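Local structure of methylglyoxal reductase (NADPH-dependent) (Candida albicans SC5314, 6KWS) at residues K19-A23 with K24-V28; F65-V68 with L69-G73; V107-A110 with I111-G115. The protein binds NADPH and probably uses it to reduce methylglyoxal, as a Rossmann-fold oxidoreductase of the NAD(P)-dependent epimerase/dehydratase family. The protein carries 1 engineered substitution. One frame throughout, in Å; residues are numbered along the deposited sequence.

Contact 1 of 3, residues K19-A23 with K24-V28; sequences KQLLA and KNYQV
Leu-21 and Tyr-26 each turn CG away from their own carbonyl carbon (chi1 -83° and -68°), which brings the leucine branch across the ring at a slant, Leu-21 CD2 3.6 Å from Tyr-26 CD2. The carbonyl oxygen of Leu-21 sits at the edge of the same ring, near its plane. One step deeper, Val-28 pushes CG2 between two leucines, 3.8 Å from Leu-21 CB and equally close to Leu-22 CD2, so this strand residue is packed against the last turn of the helix. The backbone reversal rests on Asn-25, whose positive phi of 55° swings the chain round. Its N bonds to Leu-22 O at 3.0 Å, while Tyr-26 N reaches Leu-21 O in a weak bond of 3.4 Å. Leu-21 O also receives Lys-24 N, at 3.1 Å. On the outer side a water donates to Gln-20 OE1 and weakly accepts from Lys-24 NZ; Gln-20 NE2 is held by Arg-241 O of helix 240-252. Leu-21 itself is pressed onto Val-4 and Val-6 of the neighbouring strand. The paired backbone bonds, the left-handed asparagine and the Leu-21/Tyr-26 apolar contact together make a Schellman motif, here serving the turn from helix 12-23 into strand 27-32 in the first beta-alpha-beta unit of the Rossmann fold.

Contact 2 of 3, residues F65-V68 with L69-G73; sequences FDKV and LQKHG
Leu-69 settles over the carbonyl of Phe-65, one turn back, in the short helix 66-71 that lies on the crossover of the Rossmann fold from strand 51-55 to strand 75-80. Phe-65 takes the N-cap position. Its O accepts Leu-69 N at 3.1 Å, and the leucine side chain follows the same oxygen outward, with Leu-69 CD1 3.4 Å from Phe-65 O. Beyond that, the leucine packs on Ile-5 of the central sheet and on Ile-118, while the Phe-65 ring stands edge-to-face with Phe-78; both buried residues help to seat the helix on the sheet.

Lys-67 and Lys-71 work on the outer side. Lys-67 has CG anti to its backbone N (chi1 156°) and runs straight out from there, whereas Lys-71 bends at its last torsion, and the two chains meet obliquely through their methylenes, CE of Lys-67 near CE of Lys-71. The ammonium nitrogens remain 5.3 Å apart, NZ of Lys-67 to NZ of Lys-71, so the contact is aliphatic while the like charges probably repel mildly. Lys-71 N closes the turn beneath them onto Lys-67 O at 3.0 Å.

Val-68 is the third main contributor. Its CG1 lies between the backbone N and the carbonyl carbon (chi1 52°), set against the next peptide at Leu-69 N, and its carbonyl is turned to the end of the helix. There His-72 leaves helical geometry, and its ring is gripped from both nitrogens: NE2 by Glu-54, ND1 by Glu-74, a pair of carboxylates that would tend to favour the protonated form. His-72 N makes a weak bond to Val-68 O at 3.2 Å, and that oxygen also lies at the edge of the imidazole, near its plane, 3.5 Å from His-72 CD2.

Contact 3 of 3, residues V107-A110 with I111-G115; sequences VLQA and IYNFG
Ile-111 climbs back along the helix toward Val-107, and each of its atoms on that path has something to meet. CB lies 3.6 Å from Leu-108 O. With CG1 anti to the carbonyl carbon (chi1 -58°), the longer branch heads for the preceding turn, where CG1 of Ile-111 is 3.4 Å from Val-107 O, the oxygen that also accepts Ile-111 N. The terminal CD1 then comes to rest 4.2 Å from Val-107 CG1; the two side chains lie side by side and point the same way. Leu-108 CD2 is a looser neighbour of that methyl. Phe-78 of strand 75-80 touches both Val-107 and Ile-111, so Val-107 and Ile-111 lie on the sheet-facing side of the helix.

Gln-109 occupies the more open side. Bent at its second torsion, it carries NE2 toward the next turn and gives a weak but fairly straight bond to Asn-113 OD1 (3.4 Å, N-H...O 161°), with the two amide planes turned 42° apart. The same NE2 sits at the edge of the Tyr-112 ring, near its plane, 3.9 Å from Tyr-112 CD1.

Toward the end of the helix, Phe-114 N bonds to Ala-110 O at 2.9 Å, and Gly-115, the first residue to depart from helical geometry, still sends its N to Ile-111 O at 2.8 Å. Ala-110 faces helix 66-71, whereas Leu-108 packs on Ala-175 and Phe-178 of helix 160-181. Wedged between those two helices and laid on the parallel part of the central sheet, this is the closing stretch of the long helix 92-114, which joins strands 75-80 and 120-124 in a beta-alpha-beta unit of the Rossmann fold.

How the contacts relate
Contacts 2 and 3 are direct neighbours, their centres 9 Å apart: Asp-66, Leu-69 and Gln-70 pack on Ala-110 and Phe-114, with Leu-69 CD1 3.4 Å from Ala-110 O. Contact 1 touches neither; its nearest atoms are about 8 Å from contact 2 and about 14 Å from contact 3. It reaches strand 3-7 through Leu-21 on Val-4 and Val-6, whereas contact 2 meets Ile-5 and Ser-7, consistent with opposite faces of one sheet. No NADPH is bound here, but its site is close: side chain to side chain, Val-59 lies about 4 Å from Phe-65 and 6 Å from Val-107, and Leu-81 about 8 Å from Leu-21.

Contact 1 of 3, residues K19-A23 with K24-V28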
# COMPACT_ATOMS: atom_id res chain seq x y z
N LYS A 19 11.29 -4.51 -8.02
CA LYS A 19 12.10 -5.73 -7.95
C LYS A 19 11.40 -6.90 -8.62
O LYS A 19 12.00 -7.62 -9.42
CB LYS A 19 12.41 -6.06 -6.49
CG LYS A 19 13.32 -7.26 -6.32
CD LYS A 19 13.35 -7.78 -4.90
CE LYS A 19 13.77 -6.69 -3.89
NZ LYS A 19 14.77 -7.14 -2.85
N GLN A 20 10.12 -7.10 -8.33
CA GLN A 20 9.42 -8.21 -8.96
C GLN A 20 9.23 -7.99 -10.45
O GLN A 20 9.38 -8.93 -11.24
CB GLN A 20 8.08 -8.45 -8.27
CG GLN A 20 8.20 -8.70 -6.79
CD GLN A 20 6.96 -9.35 -6.26
OE1 GLN A 20 6.17 -9.90 -7.04
NE2 GLN A 20 6.75 -9.28 -4.95
N LEU A 21 8.91 -6.75 -10.87
CA LEU A 21 8.81 -6.46 -12.29
C LEU A 21 10.13 -6.74 -13.01
O LEU A 21 10.13 -7.37 -14.08
CB LEU A 21 8.39 -5.00 -12.51
CG LEU A 21 6.89 -4.63 -12.45
CD1 LEU A 21 6.73 -3.14 -12.61
CD2 LEU A 21 6.06 -5.39 -13.50
N LEU A 22 11.26 -6.30 -12.45
CA LEU A 22 12.55 -6.54 -13.12
C LEU A 22 12.81 -8.02 -13.31
O LEU A 22 13.36 -8.44 -14.34
CB LEU A 22 13.70 -5.94 -12.33
CG LEU A 22 13.82 -4.43 -12.37
CD1 LEU A 22 15.02 -4.02 -11.52
CD2 LEU A 22 13.93 -3.91 -13.82
N ALA A 23 12.45 -8.84 -12.32
CA ALA A 23 12.70 -10.27 -12.39
C ALA A 23 11.79 -11.00 -13.37
O ALA A 23 12.02 -12.18 -13.63
CB ALA A 23 12.56 -10.90 -11.00
N LYS A 24 10.76 -10.35 -13.89
CA LYS A 24 9.96 -10.89 -14.99
C LYS A 24 10.33 -10.23 -16.32
O LYS A 24 9.53 -10.26 -17.26
CB LYS A 24 8.47 -10.74 -14.69
CG LYS A 24 7.94 -11.72 -13.64
CD LYS A 24 6.61 -11.30 -13.01
CE LYS A 24 5.59 -12.43 -13.09
NZ LYS A 24 4.72 -12.56 -11.88
N ASN A 25 11.51 -9.62 -16.40
CA ASN A 25 12.04 -9.05 -17.63
C ASN A 25 11.09 -8.04 -18.28
O ASN A 25 11.00 -7.95 -19.51
CB ASN A 25 12.43 -10.15 -18.63
CG ASN A 25 13.36 -11.21 -18.01
OD1 ASN A 25 14.36 -10.88 -17.36
ND2 ASN A 25 13.00 -12.48 -18.19
N TYR A 26 10.37 -7.26 -17.47
CA TYR A 26 9.73 -6.06 -17.99
C TYR A 26 10.72 -4.91 -18.07
O TYR A 26 11.73 -4.88 -17.36
CB TYR A 26 8.55 -5.64 -17.13
CG TYR A 26 7.37 -6.57 -17.15
CD1 TYR A 26 6.39 -6.46 -18.14
CD2 TYR A 26 7.22 -7.56 -16.17
CE1 TYR A 26 5.30 -7.30 -18.16
CE2 TYR A 26 6.13 -8.41 -16.18
CZ TYR A 26 5.18 -8.27 -17.18
OH TYR A 26 4.10 -9.12 -17.19
N GLN A 27 10.44 -3.97 -18.95
CA GLN A 27 11.18 -2.72 -18.95
C GLN A 27 10.43 -1.75 -18.05
O GLN A 27 9.24 -1.47 -18.27
CB GLN A 27 11.38 -2.17 -20.36
CG GLN A 27 12.53 -2.86 -21.10
CD GLN A 27 13.17 -1.99 -22.16
OE1 GLN A 27 12.82 -2.05 -23.34
NE2 GLN A 27 14.13 -1.15 -21.74
N VAL A 28 11.10 -1.28 -17.00
CA VAL A 28 10.47 -0.46 -15.97
C VAL A 28 10.95 0.97 -16.11
O VAL A 28 12.15 1.24 -16.23
CB VAL A 28 10.76 -1.01 -14.57
CG1 VAL A 28 9.96 -0.25 -13.53
CG2 VAL A 28 10.43 -2.48 -14.54
O HOH W 1 6.44 -11.94 -8.92

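Contact 2 of 3, residues F65-V68 with L69-G73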
# COMPACT_ATOMS: atom_id res chain seq x y z
N PHE A 65 2.24 14.17 -15.22
CA PHE A 65 2.66 12.96 -15.92
C PHE A 65 2.60 13.06 -17.44
O PHE A 65 2.70 12.03 -18.12
CB PHE A 65 1.83 11.77 -15.44
CG PHE A 65 2.17 11.29 -14.05
CD1 PHE A 65 1.45 11.75 -12.94
CD2 PHE A 65 3.21 10.40 -13.84
CE1 PHE A 65 1.77 11.32 -11.66
CE2 PHE A 65 3.53 9.97 -12.57
CZ PHE A 65 2.80 10.44 -11.48
N ASP A 66 2.44 14.27 -18.01
CA ASP A 66 2.29 14.38 -19.47
C ASP A 66 3.61 14.11 -20.17
O ASP A 66 3.68 13.26 -21.07
CB ASP A 66 1.78 15.76 -19.85
CG ASP A 66 0.52 16.11 -19.13
OD1 ASP A 66 0.30 15.50 -18.06
OD2 ASP A 66 -0.23 17.01 -19.58
N LYS A 67 4.65 14.83 -19.78
CA LYS A 67 5.93 14.73 -20.46
C LYS A 67 6.47 13.30 -20.42
O LYS A 67 7.00 12.80 -21.43
CB LYS A 67 6.92 15.74 -19.86
CG LYS A 67 8.38 15.42 -20.02
CD LYS A 67 9.25 16.48 -19.33
CE LYS A 67 10.75 16.19 -19.49
NZ LYS A 67 11.62 17.02 -18.61
N VAL A 68 6.29 12.60 -19.30
CA VAL A 68 6.73 11.21 -19.26
C VAL A 68 5.83 10.33 -20.12
O VAL A 68 6.31 9.40 -20.79
CB VAL A 68 6.82 10.72 -17.80
CG1 VAL A 68 5.51 11.01 -17.09
CG2 VAL A 68 7.15 9.24 -17.75
N LEU A 69 4.52 10.61 -20.15
CA LEU A 69 3.64 9.83 -21.02
C LEU A 69 3.94 10.06 -22.50
O LEU A 69 3.88 9.11 -23.30
CB LEU A 69 2.18 10.17 -20.73
CG LEU A 69 1.64 9.30 -19.59
CD1 LEU A 69 0.29 9.80 -19.11
CD2 LEU A 69 1.60 7.82 -20.01
N GLN A 70 4.25 11.29 -22.89
CA GLN A 70 4.55 11.56 -24.30
C GLN A 70 5.89 10.96 -24.72
O GLN A 70 5.99 10.34 -25.78
CB GLN A 70 4.52 13.06 -24.56
CG GLN A 70 3.14 13.68 -24.51
CD GLN A 70 3.21 15.12 -24.09
OE1 GLN A 70 4.29 15.72 -24.07
NE2 GLN A 70 2.07 15.68 -23.69
N LYS A 71 6.93 11.13 -23.90
CA LYS A 71 8.23 10.59 -24.26
C LYS A 71 8.26 9.07 -24.34
O LYS A 71 9.15 8.52 -24.99
CB LYS A 71 9.27 11.02 -23.24
CG LYS A 71 9.74 12.39 -23.43
CD LYS A 71 10.79 12.69 -22.39
CE LYS A 71 10.87 14.18 -22.20
NZ LYS A 71 10.14 14.92 -23.28
N HIS A 72 7.34 8.38 -23.66
CA HIS A 72 7.40 6.92 -23.63
C HIS A 72 6.11 6.29 -24.12
O HIS A 72 5.43 5.57 -23.38
CB HIS A 72 7.73 6.42 -22.22
CG HIS A 72 9.09 6.83 -21.75
ND1 HIS A 72 10.22 6.08 -21.99
CD2 HIS A 72 9.50 7.92 -21.06
CE1 HIS A 72 11.27 6.69 -21.46
NE2 HIS A 72 10.86 7.81 -20.90
N GLY A 73 5.77 6.54 -25.39
CA GLY A 73 4.54 6.04 -25.96
C GLY A 73 4.46 4.54 -26.10
O GLY A 73 3.41 4.03 -26.52

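Contact 3 of 3, residues V107-A110 with I111-G115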
# COMPACT_ATOMS: atom_id res chain seq x y z
N VAL A 107 -3.93 12.67 -12.58
CA VAL A 107 -3.16 11.52 -13.07
C VAL A 107 -3.90 10.82 -14.19
O VAL A 107 -3.35 10.56 -15.26
CB VAL A 107 -2.84 10.55 -11.91
CG1 VAL A 107 -2.15 9.30 -12.40
CG2 VAL A 107 -2.00 11.23 -10.85
N LEU A 108 -5.18 10.48 -13.95
CA LEU A 108 -5.96 9.79 -14.96
C LEU A 108 -6.19 10.66 -16.19
O LEU A 108 -6.23 10.16 -17.32
CB LEU A 108 -7.29 9.35 -14.37
CG LEU A 108 -7.18 8.25 -13.33
CD1 LEU A 108 -8.53 8.11 -12.69
CD2 LEU A 108 -6.72 6.92 -13.96
N GLN A 109 -6.35 11.98 -15.99
CA GLN A 109 -6.47 12.87 -17.13
C GLN A 109 -5.23 12.81 -18.03
O GLN A 109 -5.35 12.71 -19.26
CB GLN A 109 -6.75 14.30 -16.68
CG GLN A 109 -7.08 15.23 -17.84
CD GLN A 109 -8.54 15.15 -18.23
OE1 GLN A 109 -9.43 15.22 -17.37
NE2 GLN A 109 -8.81 14.97 -19.53
N ALA A 110 -4.03 12.83 -17.44
CA ALA A 110 -2.83 12.70 -18.26
C ALA A 110 -2.84 11.39 -19.03
O ALA A 110 -2.53 11.36 -20.23
CB ALA A 110 -1.57 12.82 -17.40
N ILE A 111 -3.22 10.29 -18.37
CA ILE A 111 -3.27 9.03 -19.10
C ILE A 111 -4.33 9.10 -20.19
O ILE A 111 -4.17 8.53 -21.27
CB ILE A 111 -3.51 7.87 -18.12
CG1 ILE A 111 -2.38 7.86 -17.08
CG2 ILE A 111 -3.60 6.53 -18.86
CD1 ILE A 111 -2.67 7.01 -15.86
N TYR A 112 -5.42 9.84 -19.93
CA TYR A 112 -6.47 9.96 -20.93
C TYR A 112 -5.97 10.69 -22.18
O TYR A 112 -6.12 10.20 -23.30
CB TYR A 112 -7.66 10.69 -20.32
CG TYR A 112 -8.91 10.62 -21.15
CD1 TYR A 112 -9.55 11.78 -21.57
CD2 TYR A 112 -9.46 9.40 -21.50
CE1 TYR A 112 -10.70 11.73 -22.31
CE2 TYR A 112 -10.61 9.33 -22.25
CZ TYR A 112 -11.23 10.51 -22.65
OH TYR A 112 -12.38 10.46 -23.40
N ASN A 113 -5.35 11.86 -22.00
CA ASN A 113 -4.88 12.64 -23.15
C ASN A 113 -3.71 11.95 -23.84
O ASN A 113 -3.77 11.67 -25.05
CB ASN A 113 -4.50 14.06 -22.71
CG ASN A 113 -5.65 14.79 -22.02
OD1 ASN A 113 -6.81 14.48 -22.24
ND2 ASN A 113 -5.31 15.76 -21.18
N PHE A 114 -2.65 11.64 -23.10
CA PHE A 114 -1.39 11.25 -23.72
C PHE A 114 -1.00 9.79 -23.49
O PHE A 114 0.07 9.36 -23.94
CB PHE A 114 -0.28 12.19 -23.25
CG PHE A 114 -0.73 13.61 -23.09
CD1 PHE A 114 -0.73 14.49 -24.16
CD2 PHE A 114 -1.13 14.09 -21.85
CE1 PHE A 114 -1.14 15.82 -24.01
CE2 PHE A 114 -1.56 15.42 -21.68
CZ PHE A 114 -1.55 16.29 -22.77
N GLY A 115 -1.83 9.01 -22.81
CA GLY A 115 -1.47 7.63 -22.56
C GLY A 115 -1.95 6.75 -23.69
O GLY A 115 -2.76 5.84 -23.47